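Local coordinates for protein mosquitocidal toxin (Lysinibacillus sphaericus, PDB 2VSE) that is a mosquito-killing toxin that joins an ADP-ribosyltransferase enzyme to four ricin-B-like lectin domains, which probably bind sugars on target cells, at residues 189-194 against 213-218; 197-202 against 410-415. One frame throughout, in Å; residues are numbered along the deposited sequence.

Contact 1 (189-194 against 213-218); sequences GEIVRI and SNISKV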
loop_
_atom_site.group_PDB
_atom_site.type_symbol
_atom_site.label_atom_id
_atom_site.label_comp_id
_atom_site.label_asym_id
_atom_site.label_seq_id
_atom_site.Cartn_x
_atom_site.Cartn_y
_atom_site.Cartn_z
ATOM N N GLY A 189 3.666 -15.797 27.080
ATOM C CA GLY A 189 2.357 -16.455 27.057
ATOM C C GLY A 189 1.188 -15.656 27.613
ATOM O O GLY A 189 0.057 -15.798 27.136
ATOM N N GLU A 190 1.459 -14.825 28.621
ATOM C CA GLU A 190 0.433 -14.018 29.301
ATOM C C GLU A 190 0.254 -12.686 28.599
ATOM O O GLU A 190 1.227 -12.113 28.113
ATOM C CB GLU A 190 0.841 -13.736 30.753
ATOM C CG GLU A 190 1.635 -14.838 31.420
ATOM C CD GLU A 190 0.754 -15.930 31.976
ATOM O OE1 GLU A 190 0.877 -17.091 31.516
ATOM O OE2 GLU A 190 -0.062 -15.627 32.872
ATOM N N ILE A 191 -0.975 -12.174 28.569
ATOM C CA ILE A 191 -1.237 -10.859 27.976
ATOM C C ILE A 191 -0.968 -9.773 29.003
ATOM O O ILE A 191 -1.527 -9.807 30.089
ATOM C CB ILE A 191 -2.693 -10.726 27.465
ATOM C CG1 ILE A 191 -3.091 -11.946 26.627
ATOM C CG2 ILE A 191 -2.860 -9.443 26.633
ATOM C CD1 ILE A 191 -4.570 -12.315 26.699
ATOM N N VAL A 192 -0.127 -8.805 28.655
ATOM C CA VAL A 192 0.220 -7.714 29.577
ATOM C C VAL A 192 -0.447 -6.367 29.260
ATOM O O VAL A 192 -0.589 -5.524 30.140
ATOM C CB VAL A 192 1.761 -7.522 29.699
ATOM C CG1 VAL A 192 2.401 -8.742 30.332
ATOM C CG2 VAL A 192 2.393 -7.211 28.339
ATOM N N ARG A 193 -0.860 -6.179 28.009
ATOM C CA ARG A 193 -1.363 -4.896 27.522
ATOM C C ARG A 193 -2.225 -5.069 26.268
ATOM O O ARG A 193 -1.981 -5.965 25.454
ATOM C CB ARG A 193 -0.188 -3.964 27.193
ATOM C CG ARG A 193 -0.563 -2.497 27.082
ATOM C CD ARG A 193 0.649 -1.581 27.118
ATOM N NE ARG A 193 1.239 -1.458 28.449
ATOM C CZ ARG A 193 2.497 -1.785 28.744
ATOM N NH1 ARG A 193 3.319 -2.240 27.791
ATOM N NH2 ARG A 193 2.941 -1.647 29.989
ATOM N N ILE A 194 -3.233 -4.215 26.126
ATOM C CA ILE A 194 -4.002 -4.133 24.897
ATOM C C ILE A 194 -3.808 -2.735 24.324
ATOM O O ILE A 194 -4.215 -1.738 24.930
ATOM C CB ILE A 194 -5.498 -4.433 25.107
ATOM C CG1 ILE A 194 -5.690 -5.840 25.682
ATOM C CG2 ILE A 194 -6.260 -4.286 23.792
ATOM C CD1 ILE A 194 -7.089 -6.119 26.188
ATOM N N SER A 213 -10.330 -9.081 31.334
ATOM C CA SER A 213 -10.473 -8.167 32.458
ATOM C C SER A 213 -9.136 -7.893 33.131
ATOM O O SER A 213 -8.208 -8.713 33.043
ATOM C CB SER A 213 -11.412 -8.809 33.482
ATOM O OG SER A 213 -11.172 -10.214 33.547
ATOM N N ASN A 214 -9.050 -6.749 33.812
ATOM C CA ASN A 214 -7.890 -6.415 34.650
ATOM C C ASN A 214 -6.577 -6.414 33.847
ATOM O O ASN A 214 -5.495 -6.686 34.382
ATOM C CB ASN A 214 -7.821 -7.365 35.867
ATOM C CG ASN A 214 -7.196 -6.713 37.098
ATOM O OD1 ASN A 214 -7.842 -6.582 38.149
ATOM N ND2 ASN A 214 -5.930 -6.311 36.978
ATOM N N ILE A 215 -6.703 -6.142 32.552
ATOM C CA ILE A 215 -5.562 -5.852 31.694
ATOM C C ILE A 215 -5.807 -4.495 31.047
ATOM O O ILE A 215 -6.835 -4.270 30.407
ATOM C CB ILE A 215 -5.335 -6.930 30.629
ATOM C CG1 ILE A 215 -4.967 -8.253 31.304
ATOM C CG2 ILE A 215 -4.237 -6.495 29.670
ATOM C CD1 ILE A 215 -4.916 -9.425 30.365
ATOM N N SER A 216 -4.853 -3.595 31.239
ATOM C CA SER A 216 -5.008 -2.215 30.843
ATOM C C SER A 216 -4.974 -2.033 29.315
ATOM O O SER A 216 -4.220 -2.704 28.608
ATOM C CB SER A 216 -3.935 -1.359 31.524
ATOM O OG SER A 216 -2.668 -1.560 30.915
ATOM N N LYS A 217 -5.825 -1.130 28.832
ATOM C CA LYS A 217 -5.886 -0.743 27.437
ATOM C C LYS A 217 -5.191 0.597 27.318
ATOM O O LYS A 217 -5.429 1.482 28.128
ATOM C CB LYS A 217 -7.340 -0.597 26.977
ATOM C CG LYS A 217 -8.241 -1.791 27.269
ATOM C CD LYS A 217 -9.326 -1.913 26.207
ATOM C CE LYS A 217 -10.120 -3.206 26.352
ATOM N NZ LYS A 217 -11.470 -2.963 26.895
ATOM N N VAL A 218 -4.325 0.754 26.325
ATOM C CA VAL A 218 -3.696 2.058 26.105
ATOM C C VAL A 218 -3.724 2.533 24.663
ATOM O O VAL A 218 -3.491 1.764 23.736
ATOM C CB VAL A 218 -2.272 2.222 26.781
ATOM C CG1 VAL A 218 -1.749 0.925 27.386
ATOM C CG2 VAL A 218 -1.257 2.874 25.840
#

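Contact 2 (197-202 against 410-415); sequences NPNFIN and KTNYQT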
loop_
_atom_site.group_PDB
_atom_site.type_symbol
_atom_site.label_atom_id
_atom_site.label_comp_id
_atom_site.label_asym_id
_atom_site.label_seq_id
_atom_site.Cartn_x
_atom_site.Cartn_y
_atom_site.Cartn_z
ATOM N N ASN A 197 -5.107 1.721 18.489
ATOM C CA ASN A 197 -4.564 2.618 17.475
ATOM C C ASN A 197 -5.552 3.728 17.109
ATOM O O ASN A 197 -6.516 3.480 16.388
ATOM C CB ASN A 197 -4.235 1.808 16.217
ATOM C CG ASN A 197 -3.662 2.661 15.098
ATOM O OD1 ASN A 197 -3.242 3.796 15.314
ATOM N ND2 ASN A 197 -3.630 2.108 13.895
ATOM N N PRO A 198 -5.315 4.959 17.596
ATOM C CA PRO A 198 -6.188 6.093 17.291
ATOM C C PRO A 198 -6.442 6.293 15.801
ATOM O O PRO A 198 -7.511 6.767 15.416
ATOM C CB PRO A 198 -5.411 7.281 17.862
ATOM C CG PRO A 198 -4.684 6.697 19.005
ATOM C CD PRO A 198 -4.221 5.358 18.500
ATOM N N ASN A 199 -5.470 5.915 14.975
ATOM C CA ASN A 199 -5.507 6.167 13.541
ATOM C C ASN A 199 -6.276 5.087 12.758
ATOM O O ASN A 199 -6.320 5.127 11.530
ATOM C CB ASN A 199 -4.061 6.339 13.016
ATOM C CG ASN A 199 -3.985 6.676 11.516
ATOM O OD1 ASN A 199 -4.644 7.595 11.013
ATOM N ND2 ASN A 199 -3.148 5.939 10.806
ATOM N N PHE A 200 -6.887 4.142 13.466
ATOM C CA PHE A 200 -7.725 3.135 12.831
ATOM C C PHE A 200 -8.815 3.802 12.003
ATOM O O PHE A 200 -9.350 4.826 12.401
ATOM C CB PHE A 200 -8.349 2.190 13.870
ATOM C CG PHE A 200 -9.256 1.145 13.275
ATOM C CD1 PHE A 200 -8.751 0.171 12.406
ATOM C CD2 PHE A 200 -10.612 1.136 13.572
ATOM C CE1 PHE A 200 -9.588 -0.811 11.856
ATOM C CE2 PHE A 200 -11.455 0.164 13.017
ATOM C CZ PHE A 200 -10.938 -0.813 12.158
ATOM N N ILE A 201 -9.141 3.198 10.865
ATOM C CA ILE A 201 -10.023 3.802 9.877
ATOM C C ILE A 201 -11.396 4.252 10.398
ATOM O O ILE A 201 -11.986 5.191 9.850
ATOM C CB ILE A 201 -10.188 2.881 8.640
ATOM C CG1 ILE A 201 -10.582 3.699 7.412
ATOM C CG2 ILE A 201 -11.186 1.749 8.914
ATOM C CD1 ILE A 201 -9.476 4.508 6.834
ATOM N N ASN A 202 -11.912 3.576 11.425
ATOM C CA ASN A 202 -13.159 3.990 12.091
ATOM C C ASN A 202 -12.894 4.314 13.564
ATOM O O ASN A 202 -13.024 3.450 14.425
ATOM C CB ASN A 202 -14.266 2.933 11.945
ATOM C CG ASN A 202 -15.655 3.458 12.334
ATOM O OD1 ASN A 202 -15.804 4.357 13.167
ATOM N ND2 ASN A 202 -16.682 2.875 11.735
ATOM N N LYS A 410 -12.835 8.984 18.908
ATOM C CA LYS A 410 -11.466 9.181 19.374
ATOM C C LYS A 410 -10.752 10.213 18.505
ATOM O O LYS A 410 -10.772 10.112 17.286
ATOM C CB LYS A 410 -10.693 7.853 19.358
ATOM C CG LYS A 410 -9.208 7.982 19.716
ATOM C CD LYS A 410 -9.006 8.359 21.191
ATOM C CE LYS A 410 -7.594 8.863 21.476
ATOM N NZ LYS A 410 -7.484 10.364 21.410
ATOM N N THR A 411 -10.126 11.208 19.128
ATOM C CA THR A 411 -9.382 12.188 18.358
ATOM C C THR A 411 -8.112 11.530 17.887
ATOM O O THR A 411 -7.536 10.702 18.597
ATOM C CB THR A 411 -9.051 13.467 19.149
ATOM O OG1 THR A 411 -8.384 13.120 20.374
ATOM C CG2 THR A 411 -10.317 14.261 19.449
ATOM N N ASN A 412 -7.691 11.902 16.679
ATOM C CA ASN A 412 -6.560 11.283 16.015
ATOM C C ASN A 412 -5.893 12.286 15.082
ATOM O O ASN A 412 -6.554 12.883 14.238
ATOM C CB ASN A 412 -7.032 10.033 15.264
ATOM C CG ASN A 412 -6.042 9.559 14.241
ATOM O OD1 ASN A 412 -4.875 9.318 14.549
ATOM N ND2 ASN A 412 -6.504 9.398 13.007
ATOM N N TYR A 413 -4.580 12.451 15.221
ATOM C CA TYR A 413 -3.868 13.527 14.540
ATOM C C TYR A 413 -2.803 13.042 13.565
ATOM O O TYR A 413 -2.614 13.644 12.502
ATOM C CB TYR A 413 -3.254 14.490 15.563
ATOM C CG TYR A 413 -4.282 15.019 16.527
ATOM C CD1 TYR A 413 -5.165 16.035 16.142
ATOM C CD2 TYR A 413 -4.408 14.478 17.807
ATOM C CE1 TYR A 413 -6.119 16.506 17.003
ATOM C CE2 TYR A 413 -5.368 14.942 18.674
ATOM C CZ TYR A 413 -6.215 15.960 18.272
ATOM O OH TYR A 413 -7.167 16.436 19.136
ATOM N N GLN A 414 -2.100 11.979 13.932
ATOM C CA GLN A 414 -1.031 11.484 13.089
ATOM C C GLN A 414 -1.609 10.570 12.029
ATOM O O GLN A 414 -1.562 9.338 12.100
ATOM C CB GLN A 414 0.075 10.817 13.886
ATOM C CG GLN A 414 1.323 10.745 13.081
ATOM C CD GLN A 414 2.446 10.087 13.807
ATOM O OE1 GLN A 414 2.242 9.355 14.787
ATOM N NE2 GLN A 414 3.657 10.330 13.333
ATOM N N THR A 415 -2.127 11.225 11.017
ATOM C CA THR A 415 -3.012 10.648 10.052
ATOM C C THR A 415 -2.228 10.114 8.830
ATOM O O THR A 415 -2.626 9.130 8.187
ATOM C CB THR A 415 -4.026 11.748 9.695
ATOM O OG1 THR A 415 -5.348 11.205 9.576
ATOM C CG2 THR A 415 -3.616 12.493 8.483
#

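Contact 1 (189-194 against 213-218)
Ile194 and Ile215 bury more surface here than any other residues, one gripping through its backbone and the other through its side chain. Both polar groups of Ile194 are used: its N donates to Ser216 O at 3.1 Å, nearly straight at 167° and in the carbonyl plane, while its O accepts from Val218 N at 2.9 Å. The two bonds straddle Lys217, the parallel bridge partner of Ile194, whose CA also brings a C-H against Ile194 O at 3.2 Å.

Ahead of this bridge the chains are held by Ile215, which reaches back over the earlier part of 189-194. With chi1 at -65°, Ile215 CG1 lies beside the backbone N and CG2 anti to it. Ile215 CG2 sits 3.8 Å from Arg193 N, and the other branch ends with Ile215 CD1 3.4 Å from Ile191 O and against Ile191 CB. Ile194 CG1 meets Ile215 CG2 more loosely, at 4.3 Å.

Beyond the bridge, Val218 CG1 lies across the aliphatic part of Arg193, 3.5 Å from Arg193 CD. The Arg193 chain then bends at chi3 (-74°), and NH1 forms a long, weak ion pair with Glu185.

Strand 190-196 thus runs between two neighbours in the mixed sheet of the ADP-ribosyltransferase domain: strand 180-187 pairs with it antiparallel, with Ile194 touching Tyr184, and the short strand 217-219 adds on in parallel.

Contact 2 (197-202 against 410-415)
A type I beta turn, Asn197 to Phe200, meets the linker between two lectin-type beta-trefoils, with Pro198 and Asn199 packed on Asn412. The Asn412 side chain lies over the turn: Asn412 CB is 3.3 Å from Pro198 O, and Asn412 OD1 is 3.4 Å from Asn199 CB. The one hydrogen bond between the segments runs from Asn412 ND2 to Asn199 OD1, 3.3 Å long, and meets a lone pair in the carbonyl plane although the two amide planes are 41° apart. Asn199 CG stands anti to the backbone N (chi1 -177°), which carries the amide out to the linker, where Asn199 CG also comes within 3.6 Å of Gln414 O. The same OD1 accepts from Arg503 NH1 of the second trefoil, so two donors grip this one oxygen of a buried side chain. Enzyme turn, linker and lectin strand 498-503 converge on Asn199.

Asn197 closes an Asx turn inside the beta turn, Asn197 OD1 taking the N-H of Asn199 N at 3.1 Å from above the carbonyl plane. At the start of 410-415, Lys410 CG lies 4.3 Å from Pro198 CB of the turn, while Lys410 NZ turns back to Thr411 O at 2.8 Å and also bonds Glu272 O of the first trefoil.

Along the chain the two contacts interlock: 189-194 and 197-202 follow one another, then comes 213-218, and 410-415 lies almost two hundred residues further on. Their centres are about 21 Å apart and no other touch joins them. What they share is strand 190-196, which supplies one side of contact 1 and then runs into the turn of contact 2. Contact 1 stays within the enzyme's mixed sheet, near the surface of the molecule. Contact 2, more buried, lies where that domain meets the junction between strands 406-410 and 419-425, and so links the enzyme to the first two lectin domains, consistent with a holotoxin whose lectin domains wrap around its catalytic part.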